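Local coordinates for Lin0012 protein (Listeria innocua, PDB 3K17) that probably transfers a phosphate from ATP to phosphomevalonate in the mevalonate route to isoprenoids, as a kinase of the GHMP family, at residues L15-E20 / S272-N277; R37-T42 / I103-I108; W75-E80 / L150-V155; E276-L281 / L300-E305. All coordinates share one frame; numbering follows the deposited sequence.

Contact 1: L15-E20 / S272-N277; sequences LYVAGE and SSIKEN
Ile274 lays its CD1 methyl against the end of strand 7-18, where it meets both the backbone and the side chain of Val17: CD1 is 3.9 Å from Val17 O and 4.3 Å from Val17 CG1. The isoleucine's CB does not point straight at the strand. The turn about chi2 (-61°) brings CD1 round to it. One helical turn further on, Asn277 takes up the contact. Its CG lies anti to the backbone N (chi1 -159°), which directs the amide to the methyl of Ala18 and the peptide of Gly19, and here the backbones come nearest, with the CA atoms of Ala18 and Asn277 6.7 Å apart. Gly19 has a phi of 91°, where a CB would jam against the carbonyl O of Ala18, which calls for glycine. Just before it, Val17 and Ala18 both face Ile31 in a classic beta bulge. Lys312 binds Val17 O and forms a salt bridge with Glu20, whose other carboxylate oxygen accepts from Gly315 N. Every touching residue is buried. A bulged, glycine-containing strand end thus meets a helix of the GHMP C-terminal family region, a join between N- and C-terminal parts consistent with the two-domain GHMP kinase fold.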
loop_
_atom_site.group_PDB
_atom_site.type_symbol
_atom_site.label_atom_id
_atom_site.label_comp_id
_atom_site.label_asym_id
_atom_site.label_seq_id
_atom_site.Cartn_x
_atom_site.Cartn_y
_atom_site.Cartn_z
ATOM N N LEU A 15 -24.863 24.059 -23.987
ATOM C CA LEU A 15 -26.125 23.374 -23.781
ATOM C C LEU A 15 -26.435 22.524 -24.998
ATOM O O LEU A 15 -26.494 23.039 -26.117
ATOM C CB LEU A 15 -27.263 24.381 -23.577
ATOM C CG LEU A 15 -27.420 24.976 -22.174
ATOM C CD1 LEU A 15 -28.503 26.040 -22.179
ATOM C CD2 LEU A 15 -27.767 23.849 -21.189
ATOM N N TYR A 16 -26.607 21.223 -24.790
ATOM C CA TYR A 16 -26.979 20.344 -25.884
ATOM C C TYR A 16 -28.412 20.724 -26.217
ATOM O O TYR A 16 -29.206 21.023 -25.318
ATOM C CB TYR A 16 -26.929 18.882 -25.445
ATOM C CG TYR A 16 -25.581 18.235 -25.655
ATOM C CD1 TYR A 16 -25.225 17.725 -26.904
ATOM C CD2 TYR A 16 -24.647 18.173 -24.623
ATOM C CE1 TYR A 16 -23.977 17.171 -27.125
ATOM C CE2 TYR A 16 -23.385 17.619 -24.834
ATOM C CZ TYR A 16 -23.059 17.121 -26.090
ATOM O OH TYR A 16 -21.815 16.584 -26.319
ATOM N N VAL A 17 -28.745 20.720 -27.502
ATOM C CA VAL A 17 -30.095 21.070 -27.927
ATOM C C VAL A 17 -30.809 19.830 -28.459
ATOM O O VAL A 17 -32.008 19.678 -28.270
ATOM C CB VAL A 17 -30.075 22.157 -29.020
ATOM C CG1 VAL A 17 -31.497 22.436 -29.507
ATOM C CG2 VAL A 17 -29.449 23.432 -28.471
ATOM N N ALA A 18 -30.051 18.941 -29.098
ATOM C CA ALA A 18 -30.591 17.710 -29.659
ATOM C C ALA A 18 -29.469 16.722 -29.976
ATOM O O ALA A 18 -28.335 17.121 -30.210
ATOM C CB ALA A 18 -31.373 18.025 -30.938
ATOM N N GLY A 19 -29.791 15.436 -29.976
ATOM C CA GLY A 19 -28.801 14.423 -30.302
ATOM C C GLY A 19 -28.001 13.851 -29.146
ATOM O O GLY A 19 -27.071 13.072 -29.374
ATOM N N GLU A 20 -28.353 14.216 -27.916
ATOM C CA GLU A 20 -27.633 13.715 -26.746
ATOM C C GLU A 20 -27.682 12.194 -26.639
ATOM O O GLU A 20 -28.668 11.562 -27.031
ATOM C CB GLU A 20 -28.196 14.315 -25.454
ATOM C CG GLU A 20 -28.184 15.824 -25.401
ATOM C CD GLU A 20 -29.573 16.414 -25.582
ATOM O OE1 GLU A 20 -30.238 16.065 -26.578
ATOM O OE2 GLU A 20 -29.992 17.226 -24.731
ATOM N N SER A 272 -41.439 20.173 -34.064
ATOM C CA SER A 272 -41.733 18.752 -34.163
ATOM C C SER A 272 -40.494 17.892 -33.939
ATOM O O SER A 272 -40.586 16.821 -33.355
ATOM C CB SER A 272 -42.368 18.434 -35.523
ATOM O OG SER A 272 -41.599 18.966 -36.585
ATOM N N SER A 273 -39.334 18.360 -34.391
ATOM C CA SER A 273 -38.096 17.603 -34.211
ATOM C C SER A 273 -37.732 17.511 -32.732
ATOM O O SER A 273 -37.305 16.460 -32.245
ATOM C CB SER A 273 -36.944 18.264 -34.971
ATOM O OG SER A 273 -37.202 18.301 -36.359
ATOM N N ILE A 274 -37.892 18.616 -32.017
ATOM C CA ILE A 274 -37.591 18.638 -30.592
ATOM C C ILE A 274 -38.534 17.685 -29.849
ATOM O O ILE A 274 -38.104 16.915 -28.983
ATOM C CB ILE A 274 -37.726 20.068 -30.029
ATOM C CG1 ILE A 274 -36.635 20.965 -30.628
ATOM C CG2 ILE A 274 -37.625 20.054 -28.515
ATOM C CD1 ILE A 274 -35.212 20.524 -30.302
ATOM N N LYS A 275 -39.818 17.719 -30.204
ATOM C CA LYS A 275 -40.794 16.847 -29.560
ATOM C C LYS A 275 -40.399 15.396 -29.771
ATOM O O LYS A 275 -40.451 14.586 -28.842
ATOM C CB LYS A 275 -42.196 17.072 -30.133
ATOM C CG LYS A 275 -42.739 18.480 -29.990
ATOM C CD LYS A 275 -44.206 18.514 -30.427
ATOM C CE LYS A 275 -44.654 19.912 -30.807
ATOM N NZ LYS A 275 -44.466 20.867 -29.692
ATOM N N GLU A 276 -39.998 15.067 -30.996
ATOM C CA GLU A 276 -39.590 13.703 -31.310
ATOM C C GLU A 276 -38.316 13.321 -30.562
ATOM O O GLU A 276 -38.209 12.210 -30.034
ATOM C CB GLU A 276 -39.365 13.536 -32.815
ATOM C CG GLU A 276 -40.602 13.776 -33.669
ATOM C CD GLU A 276 -40.377 13.384 -35.116
ATOM O OE1 GLU A 276 -40.128 12.188 -35.365
ATOM O OE2 GLU A 276 -40.441 14.262 -36.002
ATOM N N ASN A 277 -37.346 14.233 -30.518
ATOM C CA ASN A 277 -36.101 13.942 -29.811
ATOM C C ASN A 277 -36.455 13.668 -28.355
ATOM O O ASN A 277 -35.972 12.711 -27.757
ATOM C CB ASN A 277 -35.126 15.123 -29.887
ATOM C CG ASN A 277 -33.683 14.708 -29.625
ATOM O OD1 ASN A 277 -33.421 13.658 -29.036
ATOM N ND2 ASN A 277 -32.739 15.538 -30.054
#

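Contact 2: R37-T42 / I103-I108; sequences RYITLT and IETELI
An antiparallel strand pair, 37-45 with 99-105, joins Thr40 and Glu104 as a hydrogen-bonded pair within the large mixed sheet. Thr40 N donates to Glu104 O at 2.9 Å, and Glu104 N returns a bond to Thr40 O at 2.8 Å. On either side of this pair lie the non-hydrogen-bonded pairs Ile39-Thr105 and Leu41-Ile103. On their face of the sheet, Ile103 bridges two neighbours: its CG2 branch meets Ile39 CG2 at 3.8 Å, while CG1 nests against Leu41 CG at 3.7 Å. Leu107 crosses Ile39 at about a right angle, CD1 on CG1, and helix 119-135 packs over Ile39 and Leu41. Beyond Thr105 the regular pairing fades, and the bond from Glu106 N to Tyr38 O is weak. The carboxylate of Glu106 takes over: extended beyond CG (chi2 -179°), it carries OE1 to Tyr38 N, 2.8 Å away, in a nearly straight bond (165°) that arrives on the anti side of the carboxylate, somewhat out of its plane. The same oxygen lies at the edge of the Tyr38 ring. A water links Arg37 NH1 to Glu106 O, and a second joins Thr42 OG1 with Glu104 OE1. Leu107 N binds Thr105 OG1 at 2.8 Å, an ST turn that ends the antiparallel pairing of these two strands of the mixed sheet.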
loop_
_atom_site.group_PDB
_atom_site.type_symbol
_atom_site.label_atom_id
_atom_site.label_comp_id
_atom_site.label_asym_id
_atom_site.label_seq_id
_atom_site.Cartn_x
_atom_site.Cartn_y
_atom_site.Cartn_z
ATOM N N ARG A 37 -22.901 32.724 -20.301
ATOM C CA ARG A 37 -22.374 32.549 -18.940
ATOM C C ARG A 37 -20.985 31.987 -19.185
ATOM O O ARG A 37 -20.816 31.019 -19.928
ATOM C CB ARG A 37 -23.271 31.606 -18.138
ATOM C CG ARG A 37 -24.640 32.251 -17.890
ATOM C CD ARG A 37 -25.715 31.302 -17.388
ATOM N NE ARG A 37 -27.016 31.951 -17.523
ATOM C CZ ARG A 37 -27.461 32.930 -16.740
ATOM N NH1 ARG A 37 -26.721 33.373 -15.731
ATOM N NH2 ARG A 37 -28.623 33.513 -17.008
ATOM N N TYR A 38 -19.993 32.602 -18.557
ATOM C CA TYR A 38 -18.614 32.254 -18.827
ATOM C C TYR A 38 -17.676 31.810 -17.720
ATOM O O TYR A 38 -17.885 32.046 -16.527
ATOM C CB TYR A 38 -17.944 33.458 -19.504
ATOM C CG TYR A 38 -18.659 33.955 -20.742
ATOM C CD1 TYR A 38 -18.229 33.573 -22.012
ATOM C CD2 TYR A 38 -19.806 34.751 -20.640
ATOM C CE1 TYR A 38 -18.908 33.955 -23.145
ATOM C CE2 TYR A 38 -20.510 35.144 -21.784
ATOM C CZ TYR A 38 -20.047 34.737 -23.033
ATOM O OH TYR A 38 -20.708 35.095 -24.179
ATOM N N ILE A 39 -16.615 31.165 -18.179
ATOM C CA ILE A 39 -15.513 30.783 -17.337
ATOM C C ILE A 39 -14.540 31.856 -17.823
ATOM O O ILE A 39 -14.460 32.121 -19.032
ATOM C CB ILE A 39 -14.992 29.368 -17.673
ATOM C CG1 ILE A 39 -15.712 28.349 -16.774
ATOM C CG2 ILE A 39 -13.472 29.315 -17.497
ATOM C CD1 ILE A 39 -15.316 26.921 -16.993
ATOM N N THR A 40 -13.844 32.510 -16.898
ATOM C CA THR A 40 -12.892 33.553 -17.270
ATOM C C THR A 40 -11.496 33.173 -16.805
ATOM O O THR A 40 -11.278 32.916 -15.623
ATOM C CB THR A 40 -13.269 34.907 -16.628
ATOM O OG1 THR A 40 -14.574 35.292 -17.068
ATOM C CG2 THR A 40 -12.273 35.990 -17.026
ATOM N N LEU A 41 -10.553 33.123 -17.737
ATOM C CA LEU A 41 -9.175 32.790 -17.395
ATOM C C LEU A 41 -8.300 34.020 -17.658
ATOM O O LEU A 41 -8.212 34.499 -18.791
ATOM C CB LEU A 41 -8.694 31.592 -18.234
ATOM C CG LEU A 41 -7.376 30.956 -17.776
ATOM C CD1 LEU A 41 -7.234 29.568 -18.362
ATOM C CD2 LEU A 41 -6.194 31.843 -18.179
ATOM N N THR A 42 -7.676 34.539 -16.602
ATOM C CA THR A 42 -6.802 35.704 -16.721
ATOM C C THR A 42 -5.350 35.233 -16.625
ATOM O O THR A 42 -4.959 34.579 -15.651
ATOM C CB THR A 42 -7.121 36.735 -15.616
ATOM O OG1 THR A 42 -8.505 37.104 -15.704
ATOM C CG2 THR A 42 -6.266 37.990 -15.777
ATOM N N ILE A 103 -8.576 31.201 -12.938
ATOM C CA ILE A 103 -9.860 30.848 -13.518
ATOM C C ILE A 103 -11.019 31.172 -12.585
ATOM O O ILE A 103 -11.006 30.796 -11.407
ATOM C CB ILE A 103 -9.911 29.348 -13.873
ATOM C CG1 ILE A 103 -8.840 29.032 -14.923
ATOM C CG2 ILE A 103 -11.314 28.972 -14.372
ATOM C CD1 ILE A 103 -8.811 27.578 -15.375
ATOM N N GLU A 104 -12.011 31.879 -13.117
ATOM C CA GLU A 104 -13.211 32.239 -12.367
ATOM C C GLU A 104 -14.374 31.635 -13.140
ATOM O O GLU A 104 -14.235 31.342 -14.327
ATOM C CB GLU A 104 -13.389 33.759 -12.310
ATOM C CG GLU A 104 -12.275 34.522 -11.613
ATOM C CD GLU A 104 -12.366 36.025 -11.876
ATOM O OE1 GLU A 104 -12.158 36.455 -13.040
ATOM O OE2 GLU A 104 -12.660 36.775 -10.920
ATOM N N THR A 105 -15.522 31.472 -12.491
ATOM C CA THR A 105 -16.675 30.891 -13.175
ATOM C C THR A 105 -18.026 31.545 -12.890
ATOM O O THR A 105 -18.247 32.100 -11.815
ATOM C CB THR A 105 -16.808 29.395 -12.838
ATOM O OG1 THR A 105 -17.985 28.868 -13.460
ATOM C CG2 THR A 105 -16.902 29.196 -11.317
ATOM N N GLU A 106 -18.922 31.457 -13.873
ATOM C CA GLU A 106 -20.285 31.971 -13.773
ATOM C C GLU A 106 -21.179 30.786 -14.124
ATOM O O GLU A 106 -22.385 30.934 -14.307
ATOM C CB GLU A 106 -20.555 33.084 -14.800
ATOM C CG GLU A 106 -19.509 34.188 -14.893
ATOM C CD GLU A 106 -19.893 35.270 -15.923
ATOM O OE1 GLU A 106 -20.455 34.927 -16.990
ATOM O OE2 GLU A 106 -19.621 36.459 -15.664
ATOM N N LEU A 107 -20.582 29.605 -14.230
ATOM C CA LEU A 107 -21.351 28.419 -14.596
ATOM C C LEU A 107 -21.953 27.728 -13.380
ATOM O O LEU A 107 -22.376 26.573 -13.454
ATOM C CB LEU A 107 -20.476 27.439 -15.380
ATOM C CG LEU A 107 -19.778 28.021 -16.616
ATOM C CD1 LEU A 107 -19.205 26.896 -17.445
ATOM C CD2 LEU A 107 -20.780 28.832 -17.452
ATOM N N ILE A 108 -21.996 28.448 -12.263
ATOM C CA ILE A 108 -22.560 27.897 -11.039
ATOM C C ILE A 108 -23.639 28.803 -10.471
ATOM O O ILE A 108 -23.638 30.015 -10.680
ATOM C CB ILE A 108 -21.493 27.703 -9.947
ATOM C CG1 ILE A 108 -20.858 29.053 -9.611
ATOM C CG2 ILE A 108 -20.456 26.687 -10.400
ATOM C CD1 ILE A 108 -19.822 28.991 -8.492
HETATM O O HOH W 1 -24.171 32.772 -14.379
HETATM O O HOH W 2 -9.880 35.376 -14.302
#

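Contact 3: W75-E80 / L150-V155; sequences WTFTAE and LSHLVV
Val155 places CG1 over one face of the Phe77 ring in a CH-pi contact, 3.5 Å from the centroid and 15° off the ring normal. The same Val155 CG1 presses on Thr76 CG2 at 3.4 Å, tighter than usual for two carbons. Val155 CG2 slides past Glu80, 3.6 Å from both its CB and CG. CG1 owes its place to a first torsion that sets it anti to the backbone N. Next to this, Phe77 and His152 form an offset stack with planes 26° apart and centroids 4.8 Å apart; Phe77 CE1 sits over a face of the imidazole. Glu80 bends at its second torsion, bringing OE2 to the CG2 methyl of Val154, 3.3 Å away. A water donates to Phe77 O and also bonds to Ser151 OG, linking the two helices. In the next shell, His152 NE2 is hydrogen-bonded to Ser120 OG and Thr76 OG1 to Glu73 O. Segments 76-80 and 150-155, on helices 76-91 and 141-156, run at 141° to each other. Helix 119-135 lies against both, helix 180-187 packs on Val154, and His185 and Lys184 of the second subunit reach Thr76, Glu80 and Val154.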
loop_
_atom_site.group_PDB
_atom_site.type_symbol
_atom_site.label_atom_id
_atom_site.label_comp_id
_atom_site.label_asym_id
_atom_site.label_seq_id
_atom_site.Cartn_x
_atom_site.Cartn_y
_atom_site.Cartn_z
ATOM N N TRP A 75 -7.963 19.269 -9.896
ATOM C CA TRP A 75 -6.992 19.944 -10.760
ATOM C C TRP A 75 -6.867 19.210 -12.102
ATOM O O TRP A 75 -6.386 19.766 -13.083
ATOM C CB TRP A 75 -5.592 19.937 -10.124
ATOM C CG TRP A 75 -5.417 20.806 -8.912
ATOM C CD1 TRP A 75 -5.240 20.390 -7.620
ATOM C CD2 TRP A 75 -5.379 22.237 -8.883
ATOM N NE1 TRP A 75 -5.091 21.477 -6.788
ATOM C CE2 TRP A 75 -5.173 22.623 -7.538
ATOM C CE3 TRP A 75 -5.496 23.232 -9.862
ATOM C CZ2 TRP A 75 -5.084 23.965 -7.147
ATOM C CZ3 TRP A 75 -5.404 24.568 -9.477
ATOM C CH2 TRP A 75 -5.200 24.921 -8.130
ATOM N N THR A 76 -7.290 17.954 -12.123
ATOM C CA THR A 76 -7.133 17.113 -13.298
ATOM C C THR A 76 -7.457 17.692 -14.668
ATOM O O THR A 76 -6.598 17.673 -15.543
ATOM C CB THR A 76 -7.878 15.774 -13.111
ATOM O OG1 THR A 76 -7.541 15.227 -11.832
ATOM C CG2 THR A 76 -7.434 14.774 -14.162
ATOM N N PHE A 77 -8.662 18.216 -14.875
ATOM C CA PHE A 77 -8.975 18.737 -16.203
ATOM C C PHE A 77 -8.036 19.845 -16.661
ATOM O O PHE A 77 -7.524 19.784 -17.769
ATOM C CB PHE A 77 -10.429 19.225 -16.287
ATOM C CG PHE A 77 -11.426 18.113 -16.480
ATOM C CD1 PHE A 77 -11.503 17.435 -17.699
ATOM C CD2 PHE A 77 -12.276 17.734 -15.447
ATOM C CE1 PHE A 77 -12.418 16.388 -17.889
ATOM C CE2 PHE A 77 -13.196 16.687 -15.625
ATOM C CZ PHE A 77 -13.262 16.015 -16.854
ATOM N N THR A 78 -7.805 20.846 -15.816
ATOM C CA THR A 78 -6.936 21.952 -16.198
ATOM C C THR A 78 -5.464 21.570 -16.252
ATOM O O THR A 78 -4.715 22.085 -17.096
ATOM C CB THR A 78 -7.133 23.182 -15.268
ATOM O OG1 THR A 78 -6.957 22.793 -13.901
ATOM C CG2 THR A 78 -8.531 23.748 -15.443
ATOM N N ALA A 79 -5.039 20.670 -15.367
ATOM C CA ALA A 79 -3.645 20.243 -15.373
ATOM C C ALA A 79 -3.369 19.503 -16.674
ATOM O O ALA A 79 -2.316 19.668 -17.279
ATOM C CB ALA A 79 -3.348 19.326 -14.188
ATOM N N GLU A 80 -4.321 18.681 -17.098
ATOM C CA GLU A 80 -4.147 17.918 -18.327
ATOM C C GLU A 80 -4.056 18.850 -19.539
ATOM O O GLU A 80 -3.251 18.627 -20.439
ATOM C CB GLU A 80 -5.310 16.942 -18.512
ATOM C CG GLU A 80 -5.192 16.053 -19.729
ATOM C CD GLU A 80 -4.204 14.917 -19.541
ATOM O OE1 GLU A 80 -3.688 14.753 -18.417
ATOM O OE2 GLU A 80 -3.949 14.178 -20.516
ATOM N N LEU A 150 -8.592 15.950 -26.938
ATOM C CA LEU A 150 -7.735 14.865 -26.460
ATOM C C LEU A 150 -7.605 14.979 -24.946
ATOM O O LEU A 150 -7.708 13.991 -24.231
ATOM C CB LEU A 150 -6.337 14.950 -27.077
ATOM C CG LEU A 150 -6.169 14.554 -28.547
ATOM C CD1 LEU A 150 -4.719 14.736 -28.977
ATOM C CD2 LEU A 150 -6.592 13.102 -28.724
ATOM N N SER A 151 -7.367 16.196 -24.471
ATOM C CA SER A 151 -7.216 16.448 -23.041
ATOM C C SER A 151 -8.445 15.983 -22.270
ATOM O O SER A 151 -8.351 15.174 -21.346
ATOM C CB SER A 151 -7.000 17.946 -22.784
ATOM O OG SER A 151 -6.874 18.227 -21.394
ATOM N N HIS A 152 -9.602 16.494 -22.672
ATOM C CA HIS A 152 -10.850 16.186 -22.003
ATOM C C HIS A 152 -11.285 14.724 -22.071
ATOM O O HIS A 152 -11.803 14.191 -21.093
ATOM C CB HIS A 152 -11.961 17.092 -22.544
ATOM C CG HIS A 152 -13.187 17.127 -21.684
ATOM N ND1 HIS A 152 -14.159 16.150 -21.728
ATOM C CD2 HIS A 152 -13.589 18.016 -20.744
ATOM C CE1 HIS A 152 -15.109 16.436 -20.853
ATOM N NE2 HIS A 152 -14.786 17.563 -20.242
ATOM N N LEU A 153 -11.066 14.064 -23.201
ATOM C CA LEU A 153 -11.497 12.678 -23.312
ATOM C C LEU A 153 -10.689 11.718 -22.434
ATOM O O LEU A 153 -11.259 10.808 -21.842
ATOM C CB LEU A 153 -11.500 12.226 -24.779
ATOM C CG LEU A 153 -10.261 11.741 -25.522
ATOM C CD1 LEU A 153 -9.913 10.324 -25.077
ATOM C CD2 LEU A 153 -10.556 11.756 -27.030
ATOM N N VAL A 154 -9.378 11.902 -22.313
ATOM C CA VAL A 154 -8.653 10.978 -21.445
ATOM C C VAL A 154 -8.952 11.250 -19.964
ATOM O O VAL A 154 -8.859 10.346 -19.136
ATOM C CB VAL A 154 -7.118 10.997 -21.699
ATOM C CG1 VAL A 154 -6.838 10.599 -23.154
ATOM C CG2 VAL A 154 -6.536 12.358 -21.381
ATOM N N VAL A 155 -9.325 12.482 -19.616
ATOM C CA VAL A 155 -9.643 12.761 -18.212
ATOM C C VAL A 155 -11.064 12.280 -17.893
ATOM O O VAL A 155 -11.294 11.590 -16.903
ATOM C CB VAL A 155 -9.535 14.258 -17.874
ATOM C CG1 VAL A 155 -10.009 14.498 -16.439
ATOM C CG2 VAL A 155 -8.091 14.715 -18.027
HETATM O O HOH W 3 -8.952 18.624 -19.849
#

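Contact 4: E276-L281 / L300-E305; sequences ENRRIL and LADSAE
Asp302 OD1 is gripped by two nitrogens of one guanidinium: Arg278 NH2 at 2.8 Å and Arg278 NH1 at 2.9 Å, both from the same face of the carboxylate. The grip is end-on and to this single atom. The oxygen lies almost in the guanidinium plane, yet the two flat groups are turned 57° against each other. Arg278 NH1 also donates to Glu305 OE2, 2.6 Å away, again within the guanidinium plane but from above that of the carboxylate. The arginine reaches this far because its chain is fully stretched, with CG anti to the backbone N (chi1 175°). Ala301 CB lies over the centre of one face of the Arg278 guanidinium, 3.3 Å off the plane. These residues span antiparallel helices of the GHMP C-terminal family region, 267-288 and 295-306; the axes of segments 276-281 and 300-305 lie 12.3 Å apart, and long charged side chains, not close helix packing, bridge the gap. Arg279 completes the salt-bridge network. The Arg279 and Glu305 side chains come from opposite directions, their flat groups only 16° apart; Arg279 NH2 donates to Glu305 OE1 at 3.1 Å on the syn side, while the bond from NH1 to OE2 is weak. Glu305 serves both arginines and Arg278 both acids, an arrangement that would probably favour the charged forms. Outside the pair, Arg278 NE has a further salt bridge to Glu293, and Asp302 OD2 has one to Lys298.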
loop_
_atom_site.group_PDB
_atom_site.type_symbol
_atom_site.label_atom_id
_atom_site.label_comp_id
_atom_site.label_asym_id
_atom_site.label_seq_id
_atom_site.Cartn_x
_atom_site.Cartn_y
_atom_site.Cartn_z
ATOM N N GLU A 276 -39.998 15.067 -30.996
ATOM C CA GLU A 276 -39.590 13.703 -31.310
ATOM C C GLU A 276 -38.316 13.321 -30.562
ATOM O O GLU A 276 -38.209 12.210 -30.034
ATOM C CB GLU A 276 -39.365 13.536 -32.815
ATOM C CG GLU A 276 -40.602 13.776 -33.669
ATOM C CD GLU A 276 -40.377 13.384 -35.116
ATOM O OE1 GLU A 276 -40.128 12.188 -35.365
ATOM O OE2 GLU A 276 -40.441 14.262 -36.002
ATOM N N ASN A 277 -37.346 14.233 -30.518
ATOM C CA ASN A 277 -36.101 13.942 -29.811
ATOM C C ASN A 277 -36.455 13.668 -28.355
ATOM O O ASN A 277 -35.972 12.711 -27.757
ATOM C CB ASN A 277 -35.126 15.123 -29.887
ATOM C CG ASN A 277 -33.683 14.708 -29.625
ATOM O OD1 ASN A 277 -33.421 13.658 -29.036
ATOM N ND2 ASN A 277 -32.739 15.538 -30.054
ATOM N N ARG A 278 -37.307 14.516 -27.790
ATOM C CA ARG A 278 -37.728 14.348 -26.406
ATOM C C ARG A 278 -38.302 12.954 -26.204
ATOM O O ARG A 278 -37.999 12.286 -25.222
ATOM C CB ARG A 278 -38.800 15.377 -26.029
ATOM C CG ARG A 278 -39.360 15.162 -24.622
ATOM C CD ARG A 278 -40.567 16.033 -24.317
ATOM N NE ARG A 278 -41.050 15.777 -22.963
ATOM C CZ ARG A 278 -42.216 16.194 -22.477
ATOM N NH1 ARG A 278 -43.046 16.903 -23.229
ATOM N NH2 ARG A 278 -42.559 15.892 -21.231
ATOM N N ARG A 279 -39.130 12.526 -27.150
ATOM C CA ARG A 279 -39.777 11.225 -27.076
ATOM C C ARG A 279 -38.817 10.046 -27.046
ATOM O O ARG A 279 -38.931 9.178 -26.179
ATOM C CB ARG A 279 -40.759 11.057 -28.242
ATOM C CG ARG A 279 -41.858 12.123 -28.302
ATOM C CD ARG A 279 -42.610 12.230 -26.983
ATOM N NE ARG A 279 -43.801 13.077 -27.069
ATOM C CZ ARG A 279 -43.793 14.395 -27.255
ATOM N NH1 ARG A 279 -42.648 15.053 -27.382
ATOM N NH2 ARG A 279 -44.940 15.060 -27.301
ATOM N N ILE A 280 -37.868 10.006 -27.978
ATOM C CA ILE A 280 -36.928 8.889 -28.012
ATOM C C ILE A 280 -36.037 8.856 -26.773
ATOM O O ILE A 280 -35.574 7.795 -26.368
ATOM C CB ILE A 280 -36.045 8.917 -29.284
ATOM C CG1 ILE A 280 -35.088 10.108 -29.250
ATOM C CG2 ILE A 280 -36.934 9.000 -30.523
ATOM C CD1 ILE A 280 -34.126 10.130 -30.418
ATOM N N LEU A 281 -35.797 10.018 -26.173
ATOM C CA LEU A 281 -34.976 10.075 -24.968
ATOM C C LEU A 281 -35.808 9.542 -23.808
ATOM O O LEU A 281 -35.282 8.911 -22.893
ATOM C CB LEU A 281 -34.511 11.512 -24.697
ATOM C CG LEU A 281 -33.356 12.000 -25.588
ATOM C CD1 LEU A 281 -33.127 13.488 -25.405
ATOM C CD2 LEU A 281 -32.097 11.219 -25.254
ATOM N N LEU A 300 -41.328 20.785 -17.209
ATOM C CA LEU A 300 -40.675 21.840 -17.962
ATOM C C LEU A 300 -40.999 21.714 -19.453
ATOM O O LEU A 300 -41.422 22.681 -20.090
ATOM C CB LEU A 300 -39.163 21.780 -17.719
ATOM C CG LEU A 300 -38.264 22.800 -18.423
ATOM C CD1 LEU A 300 -36.967 22.962 -17.640
ATOM C CD2 LEU A 300 -37.986 22.347 -19.849
ATOM N N ALA A 301 -40.821 20.517 -20.003
ATOM C CA ALA A 301 -41.084 20.283 -21.418
ATOM C C ALA A 301 -42.575 20.322 -21.744
ATOM O O ALA A 301 -42.970 20.847 -22.782
ATOM C CB ALA A 301 -40.484 18.946 -21.853
ATOM N N ASP A 302 -43.404 19.764 -20.869
ATOM C CA ASP A 302 -44.842 19.781 -21.118
ATOM C C ASP A 302 -45.360 21.203 -21.240
ATOM O O ASP A 302 -46.111 21.523 -22.162
ATOM C CB ASP A 302 -45.599 19.058 -20.009
ATOM C CG ASP A 302 -45.473 17.558 -20.112
ATOM O OD1 ASP A 302 -45.141 17.074 -21.214
ATOM O OD2 ASP A 302 -45.717 16.864 -19.104
ATOM N N SER A 303 -44.954 22.062 -20.313
ATOM C CA SER A 303 -45.395 23.447 -20.346
ATOM C C SER A 303 -44.908 24.136 -21.620
ATOM O O SER A 303 -45.600 24.991 -22.178
ATOM C CB SER A 303 -44.898 24.185 -19.099
ATOM O OG SER A 303 -43.523 23.932 -18.870
ATOM N N ALA A 304 -43.718 23.762 -22.084
ATOM C CA ALA A 304 -43.173 24.346 -23.304
ATOM C C ALA A 304 -44.063 23.938 -24.474
ATOM O O ALA A 304 -44.346 24.734 -25.365
ATOM C CB ALA A 304 -41.751 23.853 -23.534
ATOM N N GLU A 305 -44.507 22.688 -24.460
ATOM C CA GLU A 305 -45.365 22.177 -25.515
ATOM C C GLU A 305 -46.784 22.746 -25.439
ATOM O O GLU A 305 -47.351 23.140 -26.457
ATOM C CB GLU A 305 -45.390 20.649 -25.462
ATOM C CG GLU A 305 -44.086 20.014 -25.935
ATOM C CD GLU A 305 -44.126 18.501 -25.905
ATOM O OE1 GLU A 305 -45.215 17.939 -26.138
ATOM O OE2 GLU A 305 -43.073 17.871 -25.667
#

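How the contacts relate
Contacts 1 and 4 share helix 267-288, with Glu276 and Asn277 in both, and their centres are about 8 Å apart; one flank of the helix meets strand 7-18, another helix 295-306. Contacts 2 and 3 are about 17 Å apart centre to centre and touch through Ile103 and Thr78; strand 99-105 is the next element after helix 76-91. Contact 1 shares the mixed sheet with contact 2, since strands 7-18 and 37-45 are neighbours there. Along the chain, contacts 2 and 3 interleave inside the long loop closed by contact 1, and contact 4 follows. Contact 1 therefore ties the N-terminal sheet to the C-terminal helices of the GHMP kinase.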